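Local coordinates for protein Non-structural maintenance of chromosomes element 1 homolog (Xenopus laevis, PDB 7DG2) that probably acts as a RING-type E3 ubiquitin ligase that works with a MAGE partner inside the SMC5-SMC6 complex, which serves DNA repair, at residues Leu101-Asp113 with Leu169-Lys182. Numbering follows the deposited sequence.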
ATOM      1  N   LEU A 101      12.039 -13.412  10.719  1.00 14.58           N
ATOM      2  CA  LEU A 101      13.037 -12.447  11.171  1.00 14.47           C
ATOM      3  C   LEU A 101      12.359 -11.224  11.771  1.00 17.11           C
ATOM      4  O   LEU A 101      12.839 -10.681  12.769  1.00 14.71           O
ATOM      5  CB  LEU A 101      13.971 -12.050  10.023  1.00 14.88           C
ATOM      6  CG  LEU A 101      15.081 -11.052  10.387  1.00 15.09           C
ATOM      7  CD1 LEU A 101      15.973 -11.604  11.514  1.00 16.34           C
ATOM      8  CD2 LEU A 101      15.930 -10.707   9.167  1.00 17.96           C
ATOM      9  N   PHE A 102      11.228 -10.787  11.194  1.00 15.10           N
ATOM     10  CA  PHE A 102      10.493  -9.681  11.799  1.00 11.85           C
ATOM     11  C   PHE A 102      10.094 -10.021  13.232  1.00 13.50           C
ATOM     12  O   PHE A 102      10.278  -9.208  14.150  1.00 16.29           O
ATOM     13  CB  PHE A 102       9.239  -9.310  10.981  1.00 11.62           C
ATOM     14  CG  PHE A 102       8.497  -8.149  11.582  1.00 14.98           C
ATOM     15  CD1 PHE A 102       8.940  -6.858  11.376  1.00 15.48           C
ATOM     16  CD2 PHE A 102       7.406  -8.357  12.410  1.00 16.95           C
ATOM     17  CE1 PHE A 102       8.280  -5.790  11.970  1.00 16.44           C
ATOM     18  CE2 PHE A 102       6.763  -7.300  13.016  1.00 16.81           C
ATOM     19  CZ  PHE A 102       7.208  -6.017  12.792  1.00 17.15           C
ATOM     20  N   ARG A 103       9.574 -11.237  13.451  1.00 13.36           N
ATOM     21  CA  ARG A 103       9.116 -11.600  14.788  1.00 15.89           C
ATOM     22  C   ARG A 103      10.278 -11.665  15.772  1.00 16.15           C
ATOM     23  O   ARG A 103      10.147 -11.199  16.912  1.00 17.23           O
ATOM     24  CB  ARG A 103       8.373 -12.933  14.767  1.00 16.98           C
ATOM     25  CG  ARG A 103       7.023 -12.860  14.031  1.00 21.94           C
ATOM     26  CD  ARG A 103       6.157 -14.099  14.306  1.00 24.44           C
ATOM     27  NE  ARG A 103       6.829 -15.348  13.960  1.00 34.19           N
ATOM     28  CZ  ARG A 103       6.785 -15.924  12.759  1.00 34.80           C
ATOM     29  NH1 ARG A 103       7.432 -17.069  12.547  1.00 34.05           N
ATOM     30  NH2 ARG A 103       6.107 -15.361  11.766  1.00 35.29           N
ATOM     31  N   LYS A 104      11.416 -12.233  15.357  1.00 15.94           N
ATOM     32  CA  LYS A 104      12.558 -12.297  16.273  1.00 15.80           C
ATOM     33  C   LYS A 104      13.115 -10.909  16.554  1.00 16.79           C
ATOM     34  O   LYS A 104      13.555 -10.626  17.677  1.00 16.27           O
ATOM     35  CB  LYS A 104      13.659 -13.210  15.717  1.00 17.41           C
ATOM     36  CG  LYS A 104      13.246 -14.675  15.525  1.00 21.51           C
ATOM     37  CD  LYS A 104      12.710 -15.296  16.812  1.00 24.37           C
ATOM     38  CE  LYS A 104      13.792 -15.439  17.876  1.00 26.66           C
ATOM     39  NZ  LYS A 104      13.261 -16.114  19.111  1.00 31.50           N
ATOM     40  N   THR A 105      13.109 -10.025  15.547  1.00 15.59           N
ATOM     41  CA  THR A 105      13.557  -8.648  15.762  1.00 15.96           C
ATOM     42  C   THR A 105      12.618  -7.911  16.713  1.00 16.57           C
ATOM     43  O   THR A 105      13.060  -7.210  17.634  1.00 16.76           O
ATOM     44  CB  THR A 105      13.650  -7.926  14.409  1.00 14.80           C
ATOM     45  OG1 THR A 105      14.611  -8.596  13.572  1.00 14.65           O
ATOM     46  CG2 THR A 105      14.070  -6.466  14.586  1.00 13.75           C
ATOM     47  N   MET A 106      11.313  -8.053  16.498  1.00 13.38           N
ATOM     48  CA  MET A 106      10.331  -7.493  17.418  1.00 15.69           C
ATOM     49  C   MET A 106      10.537  -8.014  18.836  1.00 16.11           C
ATOM     50  O   MET A 106      10.488  -7.244  19.802  1.00 17.94           O
ATOM     51  CB  MET A 106       8.919  -7.828  16.922  1.00 17.59           C
ATOM     52  CG  MET A 106       7.830  -7.572  17.952  1.00 18.56           C
ATOM     53  SD  MET A 106       6.160  -7.636  17.231  1.00 22.38           S
ATOM     54  CE  MET A 106       6.160  -9.238  16.470  1.00 21.33           C
ATOM     55  N   GLU A 107      10.796  -9.315  18.978  1.00 18.55           N
ATOM     56  CA  GLU A 107      11.023  -9.876  20.306  1.00 19.42           C
ATOM     57  C   GLU A 107      12.239  -9.246  20.968  1.00 18.00           C
ATOM     58  O   GLU A 107      12.189  -8.883  22.147  1.00 19.06           O
ATOM     59  CB  GLU A 107      11.183 -11.395  20.212  1.00 21.76           C
ATOM     60  CG  GLU A 107      11.616 -12.051  21.520  1.00 24.03           C
ATOM     61  CD  GLU A 107      11.860 -13.547  21.384  1.00 33.90           C
ATOM     62  OE1 GLU A 107      11.986 -14.220  22.429  1.00 38.57           O
ATOM     63  OE2 GLU A 107      11.921 -14.048  20.239  1.00 34.91           O
ATOM     64  N   LEU A 108      13.334  -9.089  20.225  1.00 16.87           N
ATOM     65  CA  LEU A 108      14.517  -8.448  20.800  1.00 16.10           C
ATOM     66  C   LEU A 108      14.234  -6.992  21.169  1.00 17.55           C
ATOM     67  O   LEU A 108      14.693  -6.504  22.208  1.00 18.96           O
ATOM     68  CB  LEU A 108      15.691  -8.555  19.820  1.00 18.31           C
ATOM     69  CG  LEU A 108      17.047  -8.041  20.288  1.00 20.15           C
ATOM     70  CD1 LEU A 108      17.316  -8.591  21.664  1.00 24.06           C
ATOM     71  CD2 LEU A 108      18.111  -8.514  19.299  1.00 21.12           C
ATOM     72  N   ILE A 109      13.479  -6.280  20.325  1.00 15.87           N
ATOM     73  CA  ILE A 109      13.099  -4.902  20.637  1.00 16.48           C
ATOM     74  C   ILE A 109      12.282  -4.852  21.924  1.00 17.83           C
ATOM     75  O   ILE A 109      12.498  -3.990  22.782  1.00 20.06           O
ATOM     76  CB  ILE A 109      12.338  -4.296  19.446  1.00 16.37           C
ATOM     77  CG1 ILE A 109      13.330  -3.910  18.345  1.00 15.35           C
ATOM     78  CG2 ILE A 109      11.461  -3.138  19.892  1.00 17.99           C
ATOM     79  CD1 ILE A 109      12.694  -3.787  16.942  1.00 15.24           C
ATOM     80  N   ILE A 110      11.361  -5.796  22.092  1.00 17.56           N
ATOM     81  CA  ILE A 110      10.515  -5.833  23.284  1.00 20.23           C
ATOM     82  C   ILE A 110      11.348  -6.133  24.526  1.00 22.19           C
ATOM     83  O   ILE A 110      11.130  -5.551  25.597  1.00 22.52           O
ATOM     84  CB  ILE A 110       9.394  -6.872  23.088  1.00 19.42           C
ATOM     85  CG1 ILE A 110       8.405  -6.388  22.032  1.00 18.20           C
ATOM     86  CG2 ILE A 110       8.683  -7.166  24.404  1.00 21.68           C
ATOM     87  CD1 ILE A 110       7.454  -7.475  21.567  1.00 23.07           C
ATOM     88  N   LEU A 111      12.317  -7.036  24.391  1.00 18.01           N
ATOM     89  CA  LEU A 111      13.157  -7.439  25.520  1.00 23.72           C
ATOM     90  C   LEU A 111      14.180  -6.381  25.890  1.00 25.10           C
ATOM     91  O   LEU A 111      14.622  -6.331  27.047  1.00 26.43           O
ATOM     92  CB  LEU A 111      13.908  -8.730  25.187  1.00 20.24           C
ATOM     93  CG  LEU A 111      13.159 -10.048  25.195  1.00 28.60           C
ATOM     94  CD1 LEU A 111      14.047 -11.132  24.609  1.00 26.57           C
ATOM     95  CD2 LEU A 111      12.759 -10.388  26.616  1.00 30.28           C
ATOM     96  N   SER A 112      14.607  -5.563  24.934  1.00 22.51           N
ATOM     97  CA  SER A 112      15.741  -4.683  25.184  1.00 24.27           C
ATOM     98  C   SER A 112      15.369  -3.556  26.140  1.00 24.60           C
ATOM     99  O   SER A 112      14.228  -3.095  26.180  1.00 26.26           O
ATOM    100  CB  SER A 112      16.255  -4.094  23.876  1.00 24.78           C
ATOM    101  OG  SER A 112      15.312  -3.190  23.371  1.00 27.60           O
ATOM    102  N   ASP A 113      16.362  -3.089  26.906  1.00 26.13           N
ATOM    103  CA  ASP A 113      16.116  -1.958  27.793  1.00 26.11           C
ATOM    104  C   ASP A 113      15.837  -0.678  27.013  1.00 27.49           C
ATOM    105  O   ASP A 113      15.000   0.131  27.428  1.00 30.58           O
ATOM    106  CB  ASP A 113      17.309  -1.746  28.729  1.00 27.83           C
ATOM    107  CG  ASP A 113      17.435  -2.829  29.795  1.00 34.85           C
ATOM    108  OD1 ASP A 113      16.727  -3.853  29.734  1.00 32.40           O
ATOM    109  OD2 ASP A 113      18.255  -2.640  30.718  1.00 44.20           O
ATOM    110  N   LEU A 169      -0.335  -4.009  16.727  1.00 17.37           N
ATOM    111  CA  LEU A 169       0.068  -5.210  17.451  1.00 18.95           C
ATOM    112  C   LEU A 169      -0.017  -5.063  18.967  1.00 20.35           C
ATOM    113  O   LEU A 169       0.456  -5.953  19.680  1.00 22.19           O
ATOM    114  CB  LEU A 169       1.494  -5.619  17.064  1.00 16.76           C
ATOM    115  CG  LEU A 169       1.690  -6.059  15.608  1.00 21.21           C
ATOM    116  CD1 LEU A 169       3.090  -6.641  15.415  1.00 21.34           C
ATOM    117  CD2 LEU A 169       0.676  -7.080  15.234  1.00 21.16           C
ATOM    118  N   GLU A 170      -0.621  -3.978  19.464  1.00 21.41           N
ATOM    119  CA  GLU A 170      -0.692  -3.711  20.904  1.00 24.17           C
ATOM    120  C   GLU A 170      -1.158  -4.930  21.690  1.00 26.55           C
ATOM    121  O   GLU A 170      -0.505  -5.359  22.647  1.00 26.46           O
ATOM    122  CB  GLU A 170      -1.628  -2.517  21.146  1.00 26.99           C
ATOM    123  CG  GLU A 170      -2.023  -2.257  22.602  1.00 34.75           C
ATOM    124  CD  GLU A 170      -0.971  -1.473  23.370  1.00 37.99           C
ATOM    125  OE1 GLU A 170      -0.845  -1.684  24.599  1.00 34.73           O
ATOM    126  OE2 GLU A 170      -0.276  -0.637  22.750  1.00 36.87           O
ATOM    127  N   HIS A 171      -2.292  -5.509  21.302  1.00 25.68           N
ATOM    128  CA  HIS A 171      -2.837  -6.610  22.080  1.00 28.19           C
ATOM    129  C   HIS A 171      -2.155  -7.922  21.753  1.00 27.88           C
ATOM    130  O   HIS A 171      -1.998  -8.773  22.637  1.00 28.11           O
ATOM    131  CB  HIS A 171      -4.345  -6.677  21.859  1.00 30.12           C
ATOM    132  CG  HIS A 171      -5.024  -5.389  22.194  1.00 34.98           C
ATOM    133  ND1 HIS A 171      -5.192  -4.376  21.274  1.00 39.45           N
ATOM    134  CD2 HIS A 171      -5.502  -4.914  23.370  1.00 36.31           C
ATOM    135  CE1 HIS A 171      -5.779  -3.347  21.859  1.00 39.41           C
ATOM    136  NE2 HIS A 171      -5.977  -3.648  23.131  1.00 40.32           N
ATOM    137  N   TYR A 172      -1.719  -8.093  20.507  1.00 24.33           N
ATOM    138  CA  TYR A 172      -0.910  -9.253  20.164  1.00 20.12           C
ATOM    139  C   TYR A 172       0.336  -9.331  21.044  1.00 23.45           C
ATOM    140  O   TYR A 172       0.670 -10.392  21.585  1.00 24.83           O
ATOM    141  CB  TYR A 172      -0.536  -9.184  18.686  1.00 23.29           C
ATOM    142  CG  TYR A 172       0.395 -10.262  18.239  1.00 21.78           C
ATOM    143  CD1 TYR A 172      -0.089 -11.490  17.804  1.00 25.33           C
ATOM    144  CD2 TYR A 172       1.765 -10.060  18.253  1.00 23.52           C
ATOM    145  CE1 TYR A 172       0.775 -12.481  17.392  1.00 28.32           C
ATOM    146  CE2 TYR A 172       2.631 -11.040  17.850  1.00 25.49           C
ATOM    147  CZ  TYR A 172       2.133 -12.248  17.416  1.00 32.40           C
ATOM    148  OH  TYR A 172       3.014 -13.215  17.013  1.00 30.34           O
ATOM    149  N   ILE A 173       1.034  -8.207  21.200  1.00 21.97           N
ATOM    150  CA  ILE A 173       2.239  -8.174  22.032  1.00 21.26           C
ATOM    151  C   ILE A 173       1.900  -8.481  23.486  1.00 26.85           C
ATOM    152  O   ILE A 173       2.606  -9.246  24.155  1.00 26.53           O
ATOM    153  CB  ILE A 173       2.932  -6.804  21.895  1.00 20.88           C
ATOM    154  CG1 ILE A 173       3.559  -6.657  20.505  1.00 21.35           C
ATOM    155  CG2 ILE A 173       3.988  -6.600  23.015  1.00 22.44           C
ATOM    156  CD1 ILE A 173       3.970  -5.220  20.160  1.00 21.31           C
ATOM    157  N   ARG A 174       0.828  -7.870  24.004  1.00 26.17           N
ATOM    158  CA  ARG A 174       0.445  -8.078  25.401  1.00 31.07           C
ATOM    159  C   ARG A 174       0.229  -9.552  25.708  1.00 34.05           C
ATOM    160  O   ARG A 174       0.565 -10.023  26.803  1.00 32.97           O
ATOM    161  CB  ARG A 174      -0.828  -7.290  25.721  1.00 28.96           C
ATOM    162  CG  ARG A 174      -0.621  -5.975  26.424  1.00 39.06           C
ATOM    163  CD  ARG A 174      -1.913  -5.548  27.114  1.00 39.93           C
ATOM    164  NE  ARG A 174      -2.617  -4.495  26.384  1.00 43.22           N
ATOM    165  CZ  ARG A 174      -2.770  -3.256  26.841  1.00 45.41           C
ATOM    166  NH1 ARG A 174      -2.276  -2.924  28.029  1.00 46.77           N
ATOM    167  NH2 ARG A 174      -3.422  -2.350  26.124  1.00 43.25           N
ATOM    168  N   ASN A 175      -0.329 -10.297  24.754  1.00 30.86           N
ATOM    169  CA  ASN A 175      -0.677 -11.696  24.970  1.00 31.72           C
ATOM    170  C   ASN A 175       0.440 -12.650  24.573  1.00 35.28           C
ATOM    171  O   ASN A 175       0.716 -13.609  25.304  1.00 39.84           O
ATOM    172  CB  ASN A 175      -1.962 -12.028  24.202  1.00 33.26           C
ATOM    173  CG  ASN A 175      -3.142 -11.196  24.670  1.00 39.65           C
ATOM    174  OD1 ASN A 175      -3.284 -10.912  25.863  1.00 49.13           O
ATOM    175  ND2 ASN A 175      -3.990 -10.785  23.730  1.00 45.26           N
ATOM    176  N   THR A 176       1.094 -12.405  23.437  1.00 27.51           N
ATOM    177  CA  THR A 176       2.151 -13.298  22.976  1.00 27.89           C
ATOM    178  C   THR A 176       3.414 -13.163  23.817  1.00 30.10           C
ATOM    179  O   THR A 176       4.169 -14.133  23.959  1.00 28.43           O
ATOM    180  CB  THR A 176       2.462 -13.007  21.508  1.00 31.56           C
ATOM    181  OG1 THR A 176       1.292 -13.255  20.725  1.00 31.40           O
ATOM    182  CG2 THR A 176       3.608 -13.868  20.995  1.00 28.46           C
ATOM    183  N   TYR A 177       3.667 -11.981  24.368  1.00 28.74           N
ATOM    184  CA  TYR A 177       4.882 -11.719  25.131  1.00 32.08           C
ATOM    185  C   TYR A 177       4.556 -11.278  26.551  1.00 31.61           C
ATOM    186  O   TYR A 177       5.242 -10.434  27.121  1.00 31.40           O
ATOM    187  CB  TYR A 177       5.743 -10.662  24.443  1.00 30.37           C
ATOM    188  CG  TYR A 177       6.190 -11.016  23.037  1.00 29.31           C
ATOM    189  CD1 TYR A 177       7.332 -11.777  22.820  1.00 30.93           C
ATOM    190  CD2 TYR A 177       5.484 -10.567  21.930  1.00 29.85           C
ATOM    191  CE1 TYR A 177       7.754 -12.092  21.543  1.00 28.77           C
ATOM    192  CE2 TYR A 177       5.894 -10.877  20.645  1.00 30.57           C
ATOM    193  CZ  TYR A 177       7.030 -11.640  20.457  1.00 34.09           C
ATOM    194  OH  TYR A 177       7.442 -11.945  19.179  1.00 32.81           O
ATOM    195  N   GLN A 178       3.504 -11.851  27.148  1.00 32.23           N
ATOM    196  CA  GLN A 178       3.049 -11.377  28.454  1.00 36.79           C
ATOM    197  C   GLN A 178       4.140 -11.487  29.514  1.00 38.43           C
ATOM    198  O   GLN A 178       4.184 -10.675  30.447  1.00 39.24           O
ATOM    199  CB  GLN A 178       1.808 -12.146  28.902  1.00 39.01           C
ATOM    200  CG  GLN A 178       1.122 -11.511  30.111  1.00 45.26           C
ATOM    201  CD  GLN A 178      -0.085 -12.291  30.584  1.00 52.88           C
ATOM    202  OE1 GLN A 178      -0.211 -13.487  30.315  1.00 58.98           O
ATOM    203  NE2 GLN A 178      -0.987 -11.617  31.288  1.00 57.41           N
ATOM    204  N   ASP A 179       5.041 -12.460  29.374  1.00 37.05           N
ATOM    205  CA  ASP A 179       6.110 -12.635  30.350  1.00 41.41           C
ATOM    206  C   ASP A 179       7.152 -11.525  30.300  1.00 39.16           C
ATOM    207  O   ASP A 179       7.847 -11.303  31.297  1.00 41.17           O
ATOM    208  CB  ASP A 179       6.796 -13.989  30.139  1.00 45.08           C
ATOM    209  CG  ASP A 179       5.847 -15.161  30.309  1.00 55.16           C
ATOM    210  OD1 ASP A 179       4.724 -14.960  30.831  1.00 51.72           O
ATOM    211  OD2 ASP A 179       6.224 -16.286  29.910  1.00 61.79           O
ATOM    212  N   VAL A 180       7.283 -10.821  29.174  1.00 34.75           N
ATOM    213  CA  VAL A 180       8.420  -9.931  28.966  1.00 30.83           C
ATOM    214  C   VAL A 180       8.035  -8.544  28.486  1.00 29.72           C
ATOM    215  O   VAL A 180       8.848  -7.611  28.610  1.00 29.73           O
ATOM    216  CB  VAL A 180       9.425 -10.566  27.981  1.00 35.30           C
ATOM    217  CG1 VAL A 180      10.067 -11.827  28.587  1.00 36.95           C
ATOM    218  CG2 VAL A 180       8.740 -10.881  26.655  1.00 32.54           C
ATOM    219  N   ALA A 181       6.844  -8.330  27.933  1.00 25.33           N
ATOM    220  CA  ALA A 181       6.518  -7.013  27.401  1.00 24.55           C
ATOM    221  C   ALA A 181       6.393  -6.001  28.533  1.00 26.62           C
ATOM    222  O   ALA A 181       5.838  -6.298  29.592  1.00 26.77           O
ATOM    223  CB  ALA A 181       5.216  -7.062  26.600  1.00 25.28           C
ATOM    224  N   LYS A 182       6.919  -4.804  28.303  1.00 22.85           N
ATOM    225  CA  LYS A 182       6.809  -3.725  29.278  1.00 25.57           C
ATOM    226  C   LYS A 182       5.397  -3.156  29.245  1.00 27.61           C
ATOM    227  O   LYS A 182       4.925  -2.722  28.186  1.00 24.20           O
ATOM    228  CB  LYS A 182       7.830  -2.630  28.979  1.00 21.14           C
ATOM    229  CG  LYS A 182       9.293  -3.069  29.088  1.00 22.10           C
ATOM    230  CD  LYS A 182      10.228  -1.989  28.560  1.00 21.85           C
ATOM    231  CE  LYS A 182      11.668  -2.486  28.475  1.00 23.29           C
ATOM    232  NZ  LYS A 182      11.838  -3.690  27.597  1.00 22.87           N
TER
HETATM  233  O   HOH W   1       9.290 -14.048  18.865  1.00 32.49           O
HETATM  234  O   HOH W   2      10.952  -2.676  24.920  1.00 20.77           O
HETATM  235  O   HOH W   3       8.280  -4.078  25.899  1.00 22.71           O
HETATM  236  O   HOH W   4      14.213  -4.491  29.245  1.00 29.50           O
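Helices 101-111 and 169-176 run at 75° to each other with their axes 12.4 Å apart at closest approach, so long side chains bridge the gap, and the backbones come closest where I110 and L111 meet V180 and A181, beyond the end of helix 169-176. Y177, the first residue past helix 169-176, reaches back across this gap. Its ring is held between T176 CG2 on one face and I110 on the other, where I110 CD1 makes a CH-pi contact 4.0 Å from the ring centroid and 21° off the normal. The E107 side chain crosses that of Y177 at about a right angle, its CB 3.7 Å from Y177 CE1 and oblique to the ring. Beyond, water 1 joins Y177 OH to E107 OE2, the same oxygen that K104 NZ grips in a salt bridge. I110 works with both branches: with CG1 beside the backbone N (chi1 -69°), CD1 reaches Y177 and I173, while CG2 packs 3.7 Å from A181 CA. One turn earlier, M106 bends at its last torsion and sets SD 3.7 Å from L169 CD1 and CE near Y172. L111 CD2 meets V180 CB at 3.6 Å. K182 ties down the end of helix 101-111: its NZ donates to S112 O at 2.8 Å, arriving above the carbonyl plane, and lies 2.8 Å from I110 O; waters 2 and 4 accept hydrogen bonds from it. The ammonium thus sits among carbonyls at the C-terminal end of helix 101-111, where the helix dipole would probably stabilise its charge. L72 of the Nse4 chain packs on L169 and Y172, and F75 of that chain makes a cation-pi contact with R103. This is an angled helix-helix packing, consistent with the winged-helix fold of the Nse1 family; K182, backbone-bonded to A191, links it to the zinc-binding RING-like region.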